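Choline dehydrogenase and related flavoproteins (PDB 3Q9T) probably oxidises formate as a flavoprotein oxidase of the glucose-methanol-choline oxidoreductase family, carrying 8-formyl-FAD as its cofactor. Local coordinates at residues 359-371 with 455-469. Residues are numbered along the deposited sequence; the frame is centred on the assembly and turned at random. Where two conformers were deposited one is given.
Sequences PRIDKYLEKDAEY and LDIIAMREGIRFSYD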
loop_
_atom_site.group_PDB
_atom_site.type_symbol
_atom_site.label_atom_id
_atom_site.label_comp_id
_atom_site.label_asym_id
_atom_site.label_seq_id
_atom_site.Cartn_x
_atom_site.Cartn_y
_atom_site.Cartn_z
ATOM N N PRO A 359 12.392 -3.323 -27.545
ATOM C CA PRO A 359 13.066 -2.144 -28.083
ATOM C C PRO A 359 14.125 -1.600 -27.145
ATOM O O PRO A 359 14.146 -1.930 -25.964
ATOM C CB PRO A 359 11.932 -1.132 -28.158
ATOM C CG PRO A 359 11.111 -1.458 -26.942
ATOM C CD PRO A 359 11.137 -2.971 -26.854
ATOM N N ARG A 360 15.015 -0.787 -27.694
ATOM C CA ARG A 360 15.802 0.139 -26.900
ATOM C C ARG A 360 15.134 1.498 -27.083
ATOM O O ARG A 360 14.370 1.702 -28.032
ATOM C CB ARG A 360 17.267 0.178 -27.351
ATOM C CG ARG A 360 18.040 -1.112 -27.031
ATOM C CD ARG A 360 19.526 -0.991 -27.372
ATOM N NE ARG A 360 20.165 0.096 -26.637
ATOM C CZ ARG A 360 20.882 -0.074 -25.535
ATOM N NH1 ARG A 360 21.065 -1.296 -25.044
ATOM N NH2 ARG A 360 21.422 0.970 -24.923
ATOM N N ILE A 361 15.397 2.422 -26.170
ATOM C CA ILE A 361 14.759 3.726 -26.229
ATOM C C ILE A 361 15.798 4.795 -25.966
ATOM O O ILE A 361 15.537 5.799 -25.300
ATOM C CB ILE A 361 13.602 3.825 -25.223
ATOM C CG1 ILE A 361 14.119 3.659 -23.796
ATOM C CG2 ILE A 361 12.526 2.767 -25.523
ATOM C CD1 ILE A 361 13.207 4.315 -22.777
ATOM N N ASP A 362 16.995 4.562 -26.492
ATOM C CA ASP A 362 18.086 5.517 -26.336
ATOM C C ASP A 362 17.668 6.959 -26.651
ATOM O O ASP A 362 18.011 7.898 -25.927
ATOM C CB ASP A 362 19.294 5.092 -27.177
ATOM C CG ASP A 362 19.850 3.747 -26.736
ATOM O OD1 ASP A 362 20.772 3.726 -25.885
ATOM O OD2 ASP A 362 19.337 2.710 -27.214
ATOM N N LYS A 363 16.896 7.143 -27.701
ATOM C CA LYS A 363 16.647 8.511 -28.122
ATOM C C LYS A 363 15.631 9.177 -27.190
ATOM O O LYS A 363 15.601 10.393 -27.076
ATOM C CB LYS A 363 16.201 8.564 -29.571
ATOM C CG LYS A 363 14.723 8.223 -29.767
ATOM C CD LYS A 363 14.394 8.041 -31.237
ATOM C CE LYS A 363 12.894 8.039 -31.488
ATOM N NZ LYS A 363 12.619 7.794 -32.926
ATOM N N TYR A 364 14.819 8.382 -26.499
ATOM C CA TYR A 364 13.941 8.963 -25.486
ATOM C C TYR A 364 14.749 9.289 -24.244
ATOM O O TYR A 364 14.573 10.343 -23.630
ATOM C CB TYR A 364 12.814 8.015 -25.116
ATOM C CG TYR A 364 11.807 7.803 -26.205
ATOM C CD1 TYR A 364 12.097 6.992 -27.301
ATOM C CD2 TYR A 364 10.556 8.405 -26.140
ATOM C CE1 TYR A 364 11.166 6.794 -28.300
ATOM C CE2 TYR A 364 9.619 8.209 -27.132
ATOM C CZ TYR A 364 9.922 7.400 -28.201
ATOM O OH TYR A 364 8.984 7.228 -29.185
ATOM N N LEU A 365 15.627 8.366 -23.869
ATOM C CA LEU A 365 16.443 8.540 -22.679
ATOM C C LEU A 365 17.284 9.809 -22.839
ATOM O O LEU A 365 17.379 10.621 -21.914
ATOM C CB LEU A 365 17.334 7.312 -22.453
ATOM C CG LEU A 365 17.013 6.195 -21.436
ATOM C CD1 LEU A 365 15.670 6.281 -20.757
ATOM C CD2 LEU A 365 17.200 4.826 -22.069
ATOM N N GLU A 366 17.860 9.988 -24.027
ATOM C CA GLU A 366 18.793 11.088 -24.295
ATOM C C GLU A 366 18.161 12.453 -24.095
ATOM O O GLU A 366 18.863 13.444 -23.896
ATOM C CB GLU A 366 19.360 11.009 -25.720
ATOM C CG GLU A 366 20.169 9.757 -26.024
ATOM C CD GLU A 366 21.538 9.755 -25.374
ATOM O OE1 GLU A 366 22.460 9.113 -25.920
ATOM O OE2 GLU A 366 21.695 10.390 -24.315
ATOM N N LYS A 367 16.837 12.508 -24.148
ATOM C CA LYS A 367 16.130 13.766 -23.975
ATOM C C LYS A 367 16.006 14.170 -22.509
ATOM O O LYS A 367 15.545 15.264 -22.206
ATOM C CB LYS A 367 14.738 13.696 -24.612
ATOM C CG LYS A 367 14.749 13.575 -26.133
ATOM C CD LYS A 367 13.340 13.658 -26.691
ATOM C CE LYS A 367 13.291 13.211 -28.143
ATOM N NZ LYS A 367 11.881 13.085 -28.623
ATOM N N ASP A 368 16.399 13.294 -21.591
ATOM C CA ASP A 368 16.267 13.625 -20.178
ATOM C C ASP A 368 17.620 14.060 -19.621
ATOM O O ASP A 368 18.585 13.293 -19.660
ATOM C CB ASP A 368 15.711 12.430 -19.401
ATOM C CG ASP A 368 15.561 12.715 -17.918
ATOM O OD1 ASP A 368 14.437 13.080 -17.500
ATOM O OD2 ASP A 368 16.568 12.568 -17.175
ATOM N N ALA A 369 17.688 15.286 -19.112
ATOM C CA ALA A 369 18.950 15.827 -18.582
ATOM C C ALA A 369 19.584 14.898 -17.545
ATOM O O ALA A 369 20.786 14.650 -17.571
ATOM C CB ALA A 369 18.736 17.215 -17.983
ATOM N N GLU A 370 18.770 14.390 -16.626
ATOM C CA GLU A 370 19.270 13.450 -15.628
ATOM C C GLU A 370 19.872 12.148 -16.222
ATOM O O GLU A 370 20.957 11.736 -15.823
ATOM C CB GLU A 370 18.211 13.160 -14.563
ATOM C CG GLU A 370 18.752 12.304 -13.427
ATOM C CD GLU A 370 17.723 12.008 -12.348
ATOM O OE1 GLU A 370 17.830 10.927 -11.720
ATOM O OE2 GLU A 370 16.818 12.848 -12.127
ATOM N N TYR A 371 19.189 11.505 -17.168
ATOM C CA TYR A 371 19.786 10.329 -17.813
ATOM C C TYR A 371 21.110 10.676 -18.471
ATOM O O TYR A 371 22.079 9.926 -18.356
ATOM C CB TYR A 371 18.862 9.672 -18.852
ATOM C CG TYR A 371 19.561 8.557 -19.605
ATOM C CD1 TYR A 371 20.274 8.812 -20.773
ATOM C CD2 TYR A 371 19.545 7.255 -19.128
ATOM C CE1 TYR A 371 20.919 7.804 -21.464
ATOM C CE2 TYR A 371 20.198 6.236 -19.805
ATOM C CZ TYR A 371 20.883 6.519 -20.969
ATOM O OH TYR A 371 21.527 5.511 -21.632
ATOM N N LEU A 455 16.628 6.819 -11.902
ATOM C CA LEU A 455 16.829 6.518 -13.330
ATOM C C LEU A 455 15.811 5.506 -13.848
ATOM O O LEU A 455 15.358 5.620 -14.976
ATOM C CB LEU A 455 18.232 5.980 -13.599
ATOM C CG LEU A 455 19.327 6.805 -14.268
ATOM C CD1 LEU A 455 19.936 6.007 -15.444
ATOM C CD2 LEU A 455 18.873 8.204 -14.707
ATOM N N ASP A 456 15.456 4.521 -13.019
ATOM C CA ASP A 456 14.455 3.510 -13.386
ATOM C C ASP A 456 13.105 4.153 -13.644
ATOM O O ASP A 456 12.360 3.720 -14.520
ATOM C CB ASP A 456 14.302 2.436 -12.294
ATOM C CG ASP A 456 15.298 1.285 -12.436
ATOM O OD1 ASP A 456 16.109 1.297 -13.387
ATOM O OD2 ASP A 456 15.266 0.354 -11.589
ATOM N N ILE A 457 12.763 5.167 -12.850
ATOM C CA ILE A 457 11.504 5.878 -13.045
ATOM C C ILE A 457 11.547 6.595 -14.397
ATOM O O ILE A 457 10.589 6.572 -15.164
ATOM C CB ILE A 457 11.243 6.920 -11.911
ATOM C CG1 ILE A 457 11.118 6.220 -10.547
ATOM C CG2 ILE A 457 10.008 7.757 -12.216
ATOM C CD1 ILE A 457 10.867 7.180 -9.372
ATOM N N ILE A 458 12.681 7.212 -14.690
ATOM C CA ILE A 458 12.842 7.951 -15.944
ATOM C C ILE A 458 12.728 7.017 -17.147
ATOM O O ILE A 458 12.079 7.351 -18.131
ATOM C CB ILE A 458 14.180 8.726 -15.970
ATOM C CG1 ILE A 458 14.090 9.894 -14.998
ATOM C CG2 ILE A 458 14.524 9.193 -17.377
ATOM C CD1 ILE A 458 15.405 10.321 -14.431
ATOM N N ALA A 459 13.335 5.838 -17.057
ATOM C CA ALA A 459 13.233 4.865 -18.136
ATOM C C ALA A 459 11.794 4.365 -18.288
ATOM O O ALA A 459 11.271 4.276 -19.407
ATOM C CB ALA A 459 14.192 3.689 -17.900
ATOM N N MET A 460 11.148 4.048 -17.167
ATOM C CA MET A 460 9.780 3.537 -17.223
ATOM C C MET A 460 8.856 4.568 -17.835
ATOM O O MET A 460 8.037 4.241 -18.691
ATOM C CB MET A 460 9.255 3.100 -15.851
ATOM C CG MET A 460 7.810 2.608 -15.916
ATOM S SD MET A 460 7.666 1.137 -16.953
ATOM C CE MET A 460 8.053 -0.166 -15.739
ATOM N N ARG A 461 8.996 5.815 -17.395
ATOM C CA ARG A 461 8.283 6.935 -18.022
ATOM C C ARG A 461 8.495 6.928 -19.545
ATOM O O ARG A 461 7.541 6.963 -20.329
ATOM C CB ARG A 461 8.783 8.257 -17.444
ATOM C CG ARG A 461 8.095 9.502 -17.990
ATOM C CD ARG A 461 9.150 10.501 -18.412
ATOM N NE ARG A 461 9.803 11.086 -17.265
ATOM C CZ ARG A 461 11.007 11.644 -17.266
ATOM N NH1 ARG A 461 11.743 11.706 -18.377
ATOM N NH2 ARG A 461 11.468 12.155 -16.131
ATOM N N GLU A 462 9.752 6.882 -19.962
ATOM C CA GLU A 462 10.071 6.951 -21.388
ATOM C C GLU A 462 9.622 5.734 -22.195
ATOM O O GLU A 462 9.421 5.842 -23.401
ATOM C CB GLU A 462 11.561 7.231 -21.594
ATOM C CG GLU A 462 11.972 8.608 -21.059
ATOM C CD GLU A 462 11.082 9.710 -21.607
ATOM O OE1 GLU A 462 10.786 9.669 -22.818
ATOM O OE2 GLU A 462 10.657 10.591 -20.831
ATOM N N GLY A 463 9.460 4.582 -21.540
ATOM C CA GLY A 463 8.982 3.396 -22.234
ATOM C C GLY A 463 7.473 3.423 -22.418
ATOM O O GLY A 463 6.934 2.848 -23.360
ATOM N N ILE A 464 6.782 4.061 -21.479
ATOM C CA ILE A 464 5.389 4.405 -21.662
ATOM C C ILE A 464 5.281 5.403 -22.836
ATOM O O ILE A 464 4.443 5.235 -23.713
ATOM C CB ILE A 464 4.799 5.014 -20.367
ATOM C CG1 ILE A 464 4.897 4.009 -19.210
ATOM C CG2 ILE A 464 3.341 5.431 -20.565
ATOM C CD1 ILE A 464 4.477 4.602 -17.844
ATOM N N ARG A 465 6.139 6.422 -22.882
ATOM C CA ARG A 465 6.053 7.398 -23.974
ATOM C C ARG A 465 6.278 6.704 -25.329
ATOM O O ARG A 465 5.478 6.859 -26.252
ATOM C CB ARG A 465 7.020 8.566 -23.782
ATOM C CG ARG A 465 6.683 9.787 -24.669
ATOM C CD ARG A 465 7.790 10.842 -24.608
ATOM N NE ARG A 465 8.215 11.071 -23.233
ATOM C CZ ARG A 465 7.517 11.759 -22.334
ATOM N NH1 ARG A 465 6.349 12.305 -22.668
ATOM N NH2 ARG A 465 7.984 11.893 -21.095
ATOM N N PHE A 466 7.347 5.922 -25.436
ATOM C CA PHE A 466 7.580 5.126 -26.637
ATOM C C PHE A 466 6.338 4.318 -27.037
ATOM O O PHE A 466 5.974 4.298 -28.210
ATOM C CB PHE A 466 8.774 4.195 -26.438
ATOM C CG PHE A 466 8.922 3.150 -27.508
ATOM C CD1 PHE A 466 9.912 3.265 -28.475
ATOM C CD2 PHE A 466 8.083 2.035 -27.536
ATOM C CE1 PHE A 466 10.059 2.298 -29.460
ATOM C CE2 PHE A 466 8.219 1.067 -28.512
ATOM C CZ PHE A 466 9.211 1.192 -29.477
ATOM N N SER A 467 5.693 3.656 -26.072
ATOM C CA SER A 467 4.516 2.844 -26.376
ATOM C C SER A 467 3.346 3.681 -26.879
ATOM O O SER A 467 2.618 3.251 -27.781
ATOM C CB SER A 467 4.066 1.998 -25.176
ATOM O OG SER A 467 5.105 1.165 -24.719
ATOM N N TYR A 468 3.159 4.854 -26.273
ATOM C CA TYR A 468 2.107 5.795 -26.666
ATOM C C TYR A 468 2.323 6.344 -28.083
ATOM O O TYR A 468 1.399 6.355 -28.905
ATOM C CB TYR A 468 1.988 6.929 -25.633
ATOM C CG TYR A 468 0.884 6.678 -24.638
ATOM C CD1 TYR A 468 -0.294 7.426 -24.664
ATOM C CD2 TYR A 468 0.990 5.651 -23.706
ATOM C CE1 TYR A 468 -1.325 7.180 -23.763
ATOM C CE2 TYR A 468 -0.035 5.396 -22.794
ATOM C CZ TYR A 468 -1.189 6.161 -22.830
ATOM O OH TYR A 468 -2.200 5.911 -21.936
ATOM N N ASP A 469 3.549 6.774 -28.368
ATOM C CA ASP A 469 3.924 7.180 -29.727
ATOM C C ASP A 469 3.570 6.110 -30.744
ATOM O O ASP A 469 2.977 6.389 -31.782
ATOM C CB ASP A 469 5.424 7.452 -29.806
ATOM C CG ASP A 469 5.818 8.700 -29.075
ATOM O OD1 ASP A 469 4.913 9.478 -28.726
ATOM O OD2 ASP A 469 7.025 8.907 -28.854
HETATM O O HOH W 1 11.465 11.512 -24.557
HETATM O O HOH W 2 13.430 13.577 -14.905
#
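Tyr364 lies as a knob among Glu462, Arg465, Phe466 and Asp469 of helix 454-473, and shows how one aromatic residue can be held by both its face and its rim. The contact is structural packing, away from the annotated FAD-binding residues, and joins the short helices after strand 353-358 to that helix. The CB of Phe466 stands over one ring face, 4.1 Å from the centroid of the Tyr364 ring, a CH-pi contact, while Glu462 OE1, the Arg465 CD methylene and Asp469 OD2 lie around the edge. At the far end the phenol OH of Tyr364 donates to the anti lone pair of Asp469 OD2 at 2.6 Å; the other oxygen of that carboxylate pairs with Lys473.

This end is the tight one. Phe466, its CG anti to the backbone N (chi1 168°), turns its ring toward the strand-to-helix link, where Pro359 CG covers one face and Pro359 CB comes within 3.8 Å of Phe466 CZ. Leu394 of strand 392-397 also touches both residues, and Ile361 CD1 packs 3.6 Å from Glu462 CB.

Toward Asp368 the contact is more polar. Arg461 NH1 meets Asp368 OD1 at 3.1 Å, in the guanidinium plane but from above the carboxylate plane; the bond from NH2 is weak, and a water joins that same nitrogen and oxygen. Asp368 OD2 caps the following helix by accepting from Tyr371 N at 2.8 Å. Beyond it the partly exposed Glu370 lays its carboxylate against Ile458 CD1.

Between the two ends, Arg461 NH1 also binds Glu462 OE2, and another water donates to OE1. In the conformer given, Arg465 grips Glu462 side-on, NE to OE1 and NH2 to OE2, NH2 and Arg461 NH1 coming from opposite faces. Arg461 thus links two acids, and with Arg465 would probably keep Glu462 ionised beside the buried tyrosine.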